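Local coordinates for protein prephenate dehydrogenase (Corynebacterium glutamicum ATCC 13032, PDB 3KTD) that probably catalyses the NAD(P)+-dependent oxidative decarboxylation of prephenate in tyrosine biosynthesis, at residues S8-I13 with E68-V73; G17-S22 with D139-R144; F97-S102 with H118-S123; A145-T150 with L176-E181; R312-L317 with G335-V340. One frame throughout, in Å; residues are numbered along the deposited sequence.

Contact 1: S8-I13 with E68-V73; sequences SRPVCI and EDALIV
Arg9, Pro10 and Cys12 give up the most surface to residues 68-73. Arg9 runs extended past Asp69, its CD 3.2 Å from Asp69 O. At its end NE makes a salt bridge with Asp69 OD2 (3.0 Å), although the hydrogen bond within it is weak because the N-H is bent; guanidinium and carboxylate planes stand 61° apart. A water in the guanidinium plane links Arg9 NH2 to Asp69 OD1, while NH1 turns to Asp170 of helix 162-177. Pro10 offers its ring to Glu68, CG lying 3.7 Å from OE1, and its carbonyl accepts Leu71 N at 3.0 Å. Cys12 ties the strands through both its N-H and its carbonyl: N donates to Leu71 O at 2.7 Å and O accepts from Val73 N at 2.8 Å. Its CB rests on Ala70 CB (3.8 Å). These are the alternating bonds of a parallel pair, central in a Rossmann-type sheet. Strand 34-37 pairs with the far edge of 11-14, and the strand at 97-99 flanks 71-74. Helices 18-29 and 162-177 cover the face carrying Val11, Ile13, Leu71 and Val73.

Contact 2: G17-S22 with D139-R144; sequences GLIGGS and DGLFKR
Leu141 sends CG anti to its own backbone N (chi1 174°), which carries CD2 across to Ser22 and Leu18. Next to it Phe142 takes the other common setting, CG anti to the carbonyl carbon (chi1 -54°), and points the far end of its ring at helix 18-29. CD2 of Leu141 is the busiest atom here: it lies 3.7 Å from Ser22 OG and 4.3 Å from Leu18 CG, and it also sits over one face of the Phe142 ring, toward the rim. Leucine and ring therefore meet the helix as one joined apolar surface. CZ is 4.1 Å from Ile19 CG2, the two side chains crossing at about a right angle, and the carbonyl oxygen of Ile19 lies in the plane of the ring at its edge, 3.8 Å from CZ. CE2 meets Ser22 CB at 4.0 Å. Ser22 OG is held within its own helix by a bond to Leu18 O. Gly17 and Gly20 fit a Rossmann-type GxGxxG pattern, consistent with a dinucleotide-binding turn, and Leu141 and Phe142 pack on the first turn of the helix after it. No hydrogen bond joins the two segments themselves; what holds them is dispersion between methyls, ring and helix backbone, while polar ties to the same helix come from the N-H of Met138, the residue before Asp139, to Ser22 OG and from Gly140 N to Asp26.

Contact 3: F97-S102 with H118-S123; sequences FTDVVS and HRYVGS
Tyr120 and Asp99 are joined by a side-chain bond between these two parallel strands: the phenol OH donates to Asp99 OD1 at 2.7 Å, approaching from above the carboxylate plane. The other oxygen, OD2, accepts the backbone N of Val101 at 3.0 Å, closing an Asx turn, and pairs with Lys104 in a salt bridge. Both carboxylate oxygens thus have partners, and the turn and the lysine together fix how the acid faces the tyrosine. Asp99's own carbonyl is taken by Ser123 OG, 2.6 Å away; weak bonds run from Ser123 N to Asp99 OD1 (3.4 Å) and between Ser123 OG and Trp147 NE1. Earlier in the strands the main chain does the work: Phe97 N reaches Arg119 O at 2.8 Å, and Phe97 O receives Val121 N at 3.0 Å. Tyr120 O accepts the indole N-H of Trp164 in helix 162-177. The Phe97 ring has Tyr120 CA over its centre, and the two ring planes are oblique at 37°. This pairing closes the beta-alpha-beta unit around helix 105-113, which packs on Asp99 and Tyr120. Helix 78-91 meets Phe97, helix 162-177 lies against Thr98 and Val121, and strand 71-74 bonds to the other edge of 97-99.

Contact 4: A145-T150 with L176-E181; sequences AVWVVT and LAVGAE
Trp147 and Ala145 pair with the chain around Glu181 to close a beta-alpha-beta unit: strand 146-149 leads through helix 162-177 into strand 181-184, which lies parallel beside it at one end of the large sheet. Two main-chain hydrogen bonds, both nearly straight at 168°, set the register with Val146 opposite Glu181. Glu181 N donates to Ala145 O at 2.8 Å, and Glu181 O receives Trp147 N at 2.9 Å, so the glutamate grips the neighbouring strand through both ends of its residue. A CA-H...O contact from Val146 CA to the same Glu181 O (3.4 Å) reinforces the pairing. The turn before the strand is shaped by Gly179, whose positive phi makes it the C-prime residue of a Schellman motif that ends the helix, its N bonded back to Leu176 O.

Apolar contacts lie on the side of the indole. Trp147 extends CG anti to its backbone N (chi1 -169°), which sends the ring toward Val178 and the last turn of helix 162-177. The ring also touches Phe142, and helix 18-29 packs on it through Leu23. The Glu181 carboxylate forms a salt bridge with Arg312. The sheet continues on the other side of 146-149, where strand 120-125 runs antiparallel, and Ser221 and Leu222 of the second subunit pack on Val146 and Val148. Nearest of the apolar pairs, Ala180 CB sits 3.7 Å from Trp147 CB, with Val178 CG2 4.0 Å from Trp147 CZ3 farther out.

Contact 5: R312-L317 with G335-V340; sequences RPVLRL and GARIEV
Arg337 and Val314 lie side by side on one face of a parallel pair of strands, pointing the same way. Starting from CB, the arginine puts CG between its backbone N and carbonyl carbon (chi1 70°), and from there the chain runs extended along the valine. CG passes 3.7 Å from Pro313 O and also nears Val314 CB. CD turns toward strand 181-184, packing against the carboxyl carbon of Glu181. NE comes to 4.0 Å from Val314 CB. CZ then slides past the methyl CG2 of Val314, 3.9 Å away, so that the methyl lies over the centre of one guanidinium face, and NH2 is covered by the same methyl. NH1 ends at the edge of the group, where Glu339 OE2 lies in plane and forms a rather long salt bridge of 3.5 Å. One face is thus apolar while the edge handles the charge.

Along the main chain, four bonds join the strands. Arg337 N donates to Pro313 O at 3.0 Å, Leu315 N to Arg337 O at 3.1 Å, and Glu339 N to Leu315 O at 3.2 Å; the last rung, Leu317 N to Glu339 O, is weak. On the opposite face Leu317 CD1 touches Ile338 CD1, and Trp168 of helix 162-177 packs on both. At the start, Ser221 of the second subunit receives Arg312 NH2 on its carbonyl and bonds through its hydroxyl to Gly335 O, while Arg312 NH1 is salt-bridged to Glu181. Gly335 ends helix 324-334 in a Schellman motif and leads through Ala336 into the second strand, the pattern of a beta-alpha-beta unit built from strands 314-317 and 337-340.

In the fold
Contacts 1 and 3 are the buried heart of the Rossmann-type sheet, joined edge to edge where strand 71-74 meets 97-99; contact 1 is mostly main-chain bonding with its ion pair at the loop end, contact 3 adds buried polar side chains. Contact 4 lies farther across the same sheet, bonded to contact 3 through Gly122 and Thr150, and is only partly buried. Contact 2 is the one without strands: Leu141 and Phe142 of its loop pack on the helix after strand 11-14, and Phe142 meets Trp147 of contact 4. Contact 5 is a small two-stranded sheet beside the edge strand 181-184, partly exposed and richest in arginine, tied to contact 4 by Arg312 and Glu181; these two also touch the second subunit.

Contact 1: S8-I13 with E68-V73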
# COMPACT_ATOMS: atom_id res chain seq x y z
N SER A 8 25.05 28.33 -10.57
CA SER A 8 26.28 29.11 -10.69
C SER A 8 27.58 28.29 -10.50
O SER A 8 28.67 28.82 -10.72
CB SER A 8 26.28 30.23 -9.66
OG SER A 8 26.65 29.74 -8.38
N ARG A 9 27.46 27.04 -10.08
CA ARG A 9 28.61 26.17 -9.87
C ARG A 9 28.45 24.88 -10.64
O ARG A 9 27.33 24.43 -10.86
CB ARG A 9 28.74 25.80 -8.39
CG ARG A 9 29.02 26.93 -7.44
CD ARG A 9 28.91 26.43 -6.01
NE ARG A 9 29.43 27.38 -5.02
CZ ARG A 9 28.77 28.43 -4.54
NH1 ARG A 9 27.53 28.71 -4.95
NH2 ARG A 9 29.35 29.21 -3.64
N PRO A 10 29.58 24.26 -11.04
CA PRO A 10 29.48 22.90 -11.58
C PRO A 10 29.13 21.94 -10.43
O PRO A 10 29.62 22.14 -9.31
CB PRO A 10 30.88 22.63 -12.12
CG PRO A 10 31.77 23.51 -11.30
CD PRO A 10 30.97 24.75 -11.02
N VAL A 11 28.26 20.96 -10.69
CA VAL A 11 27.84 20.01 -9.65
C VAL A 11 28.79 18.81 -9.64
O VAL A 11 29.14 18.28 -10.69
CB VAL A 11 26.39 19.53 -9.87
CG1 VAL A 11 26.02 18.45 -8.87
CG2 VAL A 11 25.42 20.68 -9.75
N CYS A 12 29.19 18.39 -8.44
CA CYS A 12 30.10 17.25 -8.24
C CYS A 12 29.42 16.15 -7.39
O CYS A 12 29.33 16.28 -6.16
CB CYS A 12 31.39 17.73 -7.58
SG CYS A 12 32.60 16.44 -7.21
N ILE A 13 28.97 15.07 -8.03
CA ILE A 13 28.20 14.01 -7.34
C ILE A 13 29.08 12.87 -6.81
O ILE A 13 29.77 12.19 -7.58
CB ILE A 13 27.12 13.40 -8.27
CG1 ILE A 13 26.21 14.49 -8.84
CG2 ILE A 13 26.28 12.40 -7.50
CD1 ILE A 13 25.32 14.04 -9.95
N GLU A 68 37.36 23.97 -8.69
CA GLU A 68 36.24 24.60 -9.43
C GLU A 68 35.11 25.16 -8.55
O GLU A 68 34.08 25.60 -9.08
CB GLU A 68 35.65 23.60 -10.43
CG GLU A 68 36.64 23.02 -11.45
CD GLU A 68 36.01 21.99 -12.40
OE1 GLU A 68 34.79 21.73 -12.32
OE2 GLU A 68 36.76 21.44 -13.24
N ASP A 69 35.30 25.16 -7.24
CA ASP A 69 34.24 25.53 -6.27
C ASP A 69 32.91 24.83 -6.59
O ASP A 69 31.85 25.46 -6.62
CB ASP A 69 34.04 27.05 -6.21
CG ASP A 69 33.12 27.48 -5.05
OD1 ASP A 69 33.28 26.96 -3.91
OD2 ASP A 69 32.22 28.33 -5.27
N ALA A 70 32.96 23.52 -6.83
CA ALA A 70 31.77 22.77 -7.20
C ALA A 70 30.86 22.54 -6.02
O ALA A 70 31.31 22.44 -4.88
CB ALA A 70 32.15 21.42 -7.81
N LEU A 71 29.56 22.47 -6.30
CA LEU A 71 28.60 22.07 -5.30
C LEU A 71 28.74 20.56 -5.22
O LEU A 71 28.61 19.88 -6.23
CB LEU A 71 27.19 22.47 -5.71
CG LEU A 71 26.06 21.97 -4.81
CD1 LEU A 71 26.16 22.55 -3.42
CD2 LEU A 71 24.73 22.32 -5.46
N ILE A 72 29.04 20.03 -4.03
CA ILE A 72 29.26 18.60 -3.85
C ILE A 72 28.00 17.91 -3.34
O ILE A 72 27.48 18.27 -2.28
CB ILE A 72 30.41 18.33 -2.86
CG1 ILE A 72 31.70 18.99 -3.33
CG2 ILE A 72 30.62 16.84 -2.68
CD1 ILE A 72 32.90 18.70 -2.44
N VAL A 73 27.51 16.91 -4.07
CA VAL A 73 26.33 16.17 -3.63
C VAL A 73 26.78 14.84 -3.03
O VAL A 73 27.39 14.02 -3.73
CB VAL A 73 25.36 15.90 -4.80
CG1 VAL A 73 24.21 15.01 -4.34
CG2 VAL A 73 24.83 17.20 -5.38
O HOH W 1 31.82 28.65 -2.24
O HOH W 2 31.29 25.16 -3.48

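Contact 2: G17-S22 with D139-R144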
# COMPACT_ATOMS: atom_id res chain seq x y z
N GLY A 17 24.66 5.95 -7.65
CA GLY A 17 23.63 4.91 -7.66
C GLY A 17 22.30 5.45 -8.14
O GLY A 17 22.25 6.41 -8.92
N LEU A 18 21.20 4.86 -7.68
CA LEU A 18 19.86 5.31 -8.08
C LEU A 18 19.73 6.82 -8.05
O LEU A 18 19.34 7.43 -9.05
CB LEU A 18 18.81 4.72 -7.15
CG LEU A 18 17.37 5.11 -7.51
CD1 LEU A 18 16.95 4.48 -8.83
CD2 LEU A 18 16.42 4.74 -6.39
N ILE A 19 20.03 7.43 -6.91
CA ILE A 19 19.88 8.88 -6.74
C ILE A 19 20.96 9.67 -7.46
O ILE A 19 20.65 10.49 -8.32
CB ILE A 19 19.89 9.31 -5.27
CG1 ILE A 19 18.82 8.58 -4.45
CG2 ILE A 19 19.64 10.80 -5.18
CD1 ILE A 19 17.43 8.83 -4.92
N GLY A 20 22.21 9.42 -7.11
CA GLY A 20 23.35 10.14 -7.68
C GLY A 20 23.48 10.00 -9.18
O GLY A 20 23.69 10.98 -9.90
N GLY A 21 23.34 8.77 -9.66
CA GLY A 21 23.44 8.48 -11.08
C GLY A 21 22.35 9.16 -11.86
O GLY A 21 22.62 9.82 -12.88
N SER A 22 21.12 9.00 -11.38
CA SER A 22 19.94 9.66 -11.96
C SER A 22 20.09 11.18 -12.01
O SER A 22 19.59 11.83 -12.92
CB SER A 22 18.69 9.34 -11.14
OG SER A 22 18.33 7.99 -11.31
N ASP A 139 16.44 8.19 -16.25
CA ASP A 139 16.12 9.56 -16.64
C ASP A 139 14.79 10.01 -16.04
O ASP A 139 13.89 9.20 -15.83
CB ASP A 139 16.05 9.67 -18.17
CG ASP A 139 17.41 9.52 -18.83
OD1 ASP A 139 17.46 9.12 -20.01
OD2 ASP A 139 18.43 9.78 -18.19
N GLY A 140 14.69 11.30 -15.73
CA GLY A 140 13.46 11.89 -15.22
C GLY A 140 12.91 11.31 -13.93
O GLY A 140 11.70 11.35 -13.72
N LEU A 141 13.77 10.80 -13.06
CA LEU A 141 13.34 10.25 -11.78
C LEU A 141 12.67 11.29 -10.90
O LEU A 141 11.70 11.00 -10.20
CB LEU A 141 14.54 9.66 -11.02
CG LEU A 141 14.28 9.16 -9.60
CD1 LEU A 141 13.34 7.95 -9.61
CD2 LEU A 141 15.59 8.82 -8.90
N PHE A 142 13.18 12.52 -10.97
CA PHE A 142 12.76 13.60 -10.10
C PHE A 142 11.65 14.49 -10.65
O PHE A 142 11.18 15.38 -9.95
CB PHE A 142 13.98 14.47 -9.77
CG PHE A 142 15.13 13.69 -9.21
CD1 PHE A 142 15.10 13.22 -7.90
CD2 PHE A 142 16.24 13.41 -10.00
CE1 PHE A 142 16.16 12.49 -7.39
CE2 PHE A 142 17.30 12.69 -9.49
CZ PHE A 142 17.26 12.22 -8.18
N LYS A 143 11.25 14.26 -11.90
CA LYS A 143 10.21 15.07 -12.51
C LYS A 143 8.94 14.98 -11.66
O LYS A 143 8.45 13.88 -11.38
CB LYS A 143 9.93 14.65 -13.96
N ARG A 144 8.47 16.13 -11.21
CA ARG A 144 7.26 16.24 -10.38
C ARG A 144 7.38 15.49 -9.04
O ARG A 144 6.36 15.22 -8.38
CB ARG A 144 6.00 15.80 -11.16
CG ARG A 144 5.70 16.62 -12.44

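Contact 3: F97-S102 with H118-S123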
# COMPACT_ATOMS: atom_id res chain seq x y z
N PHE A 97 28.18 22.03 -0.03
CA PHE A 97 27.77 20.65 -0.26
C PHE A 97 26.40 20.29 0.32
O PHE A 97 25.95 20.88 1.31
CB PHE A 97 28.82 19.69 0.30
CG PHE A 97 28.98 19.75 1.77
CD1 PHE A 97 29.82 20.70 2.36
CD2 PHE A 97 28.27 18.88 2.60
CE1 PHE A 97 29.96 20.76 3.74
CE2 PHE A 97 28.40 18.93 3.97
CZ PHE A 97 29.25 19.88 4.55
N THR A 98 25.76 19.29 -0.28
CA THR A 98 24.46 18.82 0.15
C THR A 98 24.41 17.30 0.17
O THR A 98 25.27 16.65 -0.42
CB THR A 98 23.35 19.37 -0.76
OG1 THR A 98 22.07 18.99 -0.25
CG2 THR A 98 23.52 18.88 -2.19
N ASP A 99 23.43 16.74 0.88
CA ASP A 99 23.25 15.29 0.96
C ASP A 99 21.88 14.90 0.43
O ASP A 99 21.09 15.77 0.07
CB ASP A 99 23.40 14.81 2.41
CG ASP A 99 22.16 15.06 3.24
OD1 ASP A 99 21.81 16.24 3.45
OD2 ASP A 99 21.54 14.08 3.70
N VAL A 100 21.57 13.61 0.41
CA VAL A 100 20.29 13.13 -0.12
C VAL A 100 19.54 12.16 0.82
O VAL A 100 18.54 11.55 0.42
CB VAL A 100 20.52 12.44 -1.44
CG1 VAL A 100 21.21 13.39 -2.42
CG2 VAL A 100 21.33 11.17 -1.22
N VAL A 101 19.98 12.07 2.07
CA VAL A 101 19.50 11.04 2.98
C VAL A 101 18.10 11.26 3.55
O VAL A 101 17.71 12.37 3.88
CB VAL A 101 20.53 10.83 4.11
CG1 VAL A 101 20.04 9.82 5.13
CG2 VAL A 101 21.87 10.39 3.52
N SER A 102 17.37 10.16 3.65
CA SER A 102 16.01 10.06 4.20
C SER A 102 15.79 10.73 5.55
O SER A 102 14.69 11.18 5.82
CB SER A 102 15.62 8.57 4.28
OG SER A 102 16.74 7.75 4.61
N HIS A 118 28.61 25.99 7.99
CA HIS A 118 28.69 27.19 7.15
C HIS A 118 28.76 26.85 5.65
O HIS A 118 28.66 27.74 4.82
CB HIS A 118 29.86 28.09 7.59
CG HIS A 118 29.65 28.74 8.93
ND1 HIS A 118 30.16 28.22 10.10
CD2 HIS A 118 28.97 29.86 9.28
CE1 HIS A 118 29.81 28.99 11.11
NE2 HIS A 118 29.08 29.99 10.64
N ARG A 119 28.91 25.57 5.30
CA ARG A 119 28.99 25.16 3.88
C ARG A 119 27.96 24.09 3.45
O ARG A 119 28.01 23.60 2.33
CB ARG A 119 30.39 24.62 3.60
CG ARG A 119 31.49 25.66 3.71
CD ARG A 119 31.46 26.62 2.54
NE ARG A 119 32.40 27.73 2.72
CZ ARG A 119 32.09 28.93 3.22
NH1 ARG A 119 30.85 29.23 3.59
NH2 ARG A 119 33.04 29.84 3.35
N TYR A 120 27.01 23.77 4.33
CA TYR A 120 26.08 22.66 4.13
C TYR A 120 24.64 23.07 3.89
O TYR A 120 24.12 23.95 4.56
CB TYR A 120 26.12 21.76 5.37
CG TYR A 120 25.07 20.67 5.42
CD1 TYR A 120 25.05 19.63 4.49
CD2 TYR A 120 24.13 20.63 6.44
CE1 TYR A 120 24.11 18.62 4.56
CE2 TYR A 120 23.19 19.63 6.52
CZ TYR A 120 23.18 18.63 5.58
OH TYR A 120 22.24 17.64 5.66
N VAL A 121 24.01 22.42 2.92
CA VAL A 121 22.57 22.55 2.75
C VAL A 121 21.96 21.16 2.64
O VAL A 121 22.19 20.44 1.67
CB VAL A 121 22.20 23.39 1.54
CG1 VAL A 121 20.66 23.52 1.48
CG2 VAL A 121 22.90 24.76 1.62
N GLY A 122 21.20 20.77 3.65
CA GLY A 122 20.54 19.48 3.65
C GLY A 122 19.55 19.37 2.51
O GLY A 122 18.89 20.34 2.14
N SER A 123 19.46 18.18 1.93
CA SER A 123 18.40 17.94 0.99
C SER A 123 17.96 16.49 1.03
O SER A 123 18.70 15.61 1.46
CB SER A 123 18.82 18.35 -0.40
OG SER A 123 19.32 17.25 -1.12

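Contact 4: A145-T150 with L176-E181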
# COMPACT_ATOMS: atom_id res chain seq x y z
N ALA A 145 8.61 15.18 -8.63
CA ALA A 145 8.88 14.56 -7.34
C ALA A 145 9.24 15.66 -6.37
O ALA A 145 9.76 16.70 -6.78
CB ALA A 145 10.03 13.58 -7.44
N VAL A 146 8.96 15.45 -5.08
CA VAL A 146 9.32 16.44 -4.08
C VAL A 146 10.80 16.30 -3.74
O VAL A 146 11.31 15.19 -3.62
CB VAL A 146 8.53 16.27 -2.77
CG1 VAL A 146 9.03 17.29 -1.72
CG2 VAL A 146 7.03 16.39 -3.00
N TRP A 147 11.48 17.43 -3.60
CA TRP A 147 12.88 17.46 -3.19
C TRP A 147 12.94 18.45 -2.04
O TRP A 147 12.84 19.65 -2.25
CB TRP A 147 13.77 17.90 -4.36
CG TRP A 147 15.26 17.74 -4.16
CD1 TRP A 147 16.00 18.21 -3.13
CD2 TRP A 147 16.19 17.12 -5.07
NE1 TRP A 147 17.32 17.88 -3.31
CE2 TRP A 147 17.47 17.22 -4.49
CE3 TRP A 147 16.06 16.47 -6.30
CZ2 TRP A 147 18.62 16.70 -5.10
CZ3 TRP A 147 17.21 15.96 -6.91
CH2 TRP A 147 18.46 16.08 -6.31
N VAL A 148 13.08 17.95 -0.82
CA VAL A 148 13.21 18.83 0.33
C VAL A 148 14.59 19.49 0.34
O VAL A 148 15.60 18.83 0.09
CB VAL A 148 12.99 18.09 1.66
CG1 VAL A 148 13.23 19.03 2.85
CG2 VAL A 148 11.58 17.48 1.71
N VAL A 149 14.62 20.79 0.61
CA VAL A 149 15.87 21.52 0.81
C VAL A 149 15.77 22.23 2.15
O VAL A 149 14.82 22.97 2.40
CB VAL A 149 16.13 22.55 -0.30
CG1 VAL A 149 17.32 23.42 0.07
CG2 VAL A 149 16.37 21.83 -1.61
N THR A 150 16.75 22.01 3.02
CA THR A 150 16.73 22.59 4.36
C THR A 150 17.24 24.03 4.40
O THR A 150 17.79 24.55 3.43
CB THR A 150 17.56 21.75 5.32
OG1 THR A 150 18.91 21.68 4.85
CG2 THR A 150 16.96 20.35 5.43
N LEU A 176 15.46 22.12 -8.95
CA LEU A 176 14.48 22.62 -9.92
C LEU A 176 14.92 22.28 -11.36
O LEU A 176 14.08 21.98 -12.20
CB LEU A 176 14.24 24.12 -9.76
CG LEU A 176 13.60 24.64 -8.46
CD1 LEU A 176 13.69 26.18 -8.44
CD2 LEU A 176 12.15 24.18 -8.30
N ALA A 177 16.23 22.32 -11.62
CA ALA A 177 16.78 21.98 -12.94
C ALA A 177 16.41 20.56 -13.43
O ALA A 177 16.40 20.32 -14.65
CB ALA A 177 18.30 22.15 -12.94
N VAL A 178 16.11 19.64 -12.50
CA VAL A 178 15.72 18.26 -12.84
C VAL A 178 14.22 17.97 -12.58
O VAL A 178 13.83 16.85 -12.20
CB VAL A 178 16.63 17.23 -12.10
CG1 VAL A 178 18.09 17.47 -12.43
CG2 VAL A 178 16.42 17.27 -10.59
N GLY A 179 13.39 18.99 -12.78
CA GLY A 179 11.94 18.88 -12.65
C GLY A 179 11.35 18.62 -11.28
O GLY A 179 10.19 18.23 -11.17
N ALA A 180 12.11 18.84 -10.21
CA ALA A 180 11.58 18.59 -8.87
C ALA A 180 10.77 19.75 -8.35
O ALA A 180 10.80 20.85 -8.89
CB ALA A 180 12.70 18.26 -7.90
N GLU A 181 10.01 19.48 -7.31
CA GLU A 181 9.26 20.49 -6.60
C GLU A 181 9.99 20.67 -5.29
O GLU A 181 10.03 19.76 -4.46
CB GLU A 181 7.82 20.03 -6.38
CG GLU A 181 7.06 19.70 -7.68
CD GLU A 181 5.57 19.43 -7.47
OE1 GLU A 181 5.11 19.30 -6.30
OE2 GLU A 181 4.84 19.33 -8.48

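Contact 5: R312-L317 with G335-V340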
# COMPACT_ATOMS: atom_id res chain seq x y z
N ARG A 312 -0.21 21.02 -4.42
CA ARG A 312 0.61 21.71 -3.41
C ARG A 312 0.63 23.20 -3.75
O ARG A 312 0.78 23.57 -4.91
CB ARG A 312 2.05 21.20 -3.39
CG ARG A 312 2.22 19.77 -2.96
CD ARG A 312 3.70 19.39 -2.95
NE ARG A 312 3.85 17.95 -2.76
CZ ARG A 312 3.84 17.05 -3.73
NH1 ARG A 312 3.73 17.42 -5.00
NH2 ARG A 312 3.96 15.76 -3.44
N PRO A 313 0.48 24.07 -2.72
CA PRO A 313 0.59 25.50 -2.97
C PRO A 313 2.00 25.88 -3.37
O PRO A 313 2.93 25.12 -3.12
CB PRO A 313 0.21 26.13 -1.63
CG PRO A 313 0.42 25.06 -0.63
CD PRO A 313 0.11 23.78 -1.32
N VAL A 314 2.15 27.04 -3.99
CA VAL A 314 3.44 27.48 -4.50
C VAL A 314 3.75 28.92 -4.07
O VAL A 314 3.04 29.84 -4.43
CB VAL A 314 3.51 27.33 -6.04
CG1 VAL A 314 2.25 27.88 -6.69
CG2 VAL A 314 4.75 28.00 -6.60
N LEU A 315 4.82 29.08 -3.29
CA LEU A 315 5.31 30.39 -2.88
C LEU A 315 6.56 30.74 -3.67
O LEU A 315 7.43 29.90 -3.88
CB LEU A 315 5.65 30.41 -1.38
CG LEU A 315 4.56 30.88 -0.43
CD1 LEU A 315 3.21 30.21 -0.74
CD2 LEU A 315 4.99 30.63 1.01
N ARG A 316 6.63 32.01 -4.08
CA ARG A 316 7.77 32.54 -4.82
C ARG A 316 8.67 33.35 -3.88
O ARG A 316 8.27 34.41 -3.42
CB ARG A 316 7.29 33.40 -6.00
CG ARG A 316 6.78 32.58 -7.19
CD ARG A 316 5.75 33.32 -8.05
NE ARG A 316 6.24 34.59 -8.59
CZ ARG A 316 5.60 35.31 -9.52
NH1 ARG A 316 4.45 34.90 -10.05
NH2 ARG A 316 6.13 36.46 -9.94
N LEU A 317 9.85 32.83 -3.60
CA LEU A 317 10.80 33.53 -2.74
C LEU A 317 11.62 34.49 -3.57
O LEU A 317 11.82 34.28 -4.75
CB LEU A 317 11.75 32.56 -2.04
CG LEU A 317 11.11 31.36 -1.33
CD1 LEU A 317 12.17 30.60 -0.56
CD2 LEU A 317 9.99 31.80 -0.41
N GLY A 335 3.65 23.10 3.56
CA GLY A 335 4.14 22.08 2.64
C GLY A 335 4.19 22.63 1.22
O GLY A 335 4.10 21.90 0.24
N ALA A 336 4.34 23.95 1.12
CA ALA A 336 4.37 24.61 -0.17
C ALA A 336 5.68 24.31 -0.87
O ALA A 336 6.72 24.21 -0.23
CB ALA A 336 4.20 26.10 -0.00
N ARG A 337 5.61 24.11 -2.18
CA ARG A 337 6.81 24.01 -2.99
C ARG A 337 7.19 25.45 -3.30
O ARG A 337 6.36 26.34 -3.16
CB ARG A 337 6.56 23.22 -4.28
CG ARG A 337 5.68 23.91 -5.31
CD ARG A 337 5.36 23.02 -6.51
NE ARG A 337 4.68 23.80 -7.54
CZ ARG A 337 5.29 24.59 -8.44
NH1 ARG A 337 6.62 24.69 -8.47
NH2 ARG A 337 4.57 25.27 -9.31
N ILE A 338 8.44 25.69 -3.70
CA ILE A 338 8.89 27.05 -3.98
C ILE A 338 9.56 27.23 -5.34
O ILE A 338 10.09 26.28 -5.91
CB ILE A 338 9.86 27.56 -2.88
CG1 ILE A 338 11.22 26.85 -2.97
CG2 ILE A 338 9.26 27.38 -1.50
CD1 ILE A 338 12.20 27.32 -1.93
N GLU A 339 9.51 28.46 -5.83
CA GLU A 339 10.16 28.85 -7.07
C GLU A 339 10.87 30.17 -6.77
O GLU A 339 10.22 31.12 -6.34
CB GLU A 339 9.13 29.03 -8.19
CG GLU A 339 8.62 27.72 -8.85
CD GLU A 339 9.60 27.10 -9.88
OE1 GLU A 339 10.49 27.81 -10.39
OE2 GLU A 339 9.46 25.89 -10.18
N VAL A 340 12.18 30.23 -6.98
CA VAL A 340 12.95 31.43 -6.60
C VAL A 340 13.21 32.38 -7.77
O VAL A 340 13.81 32.00 -8.77
CB VAL A 340 14.28 31.04 -5.92
CG1 VAL A 340 14.03 30.00 -4.84
CG2 VAL A 340 15.28 30.51 -6.92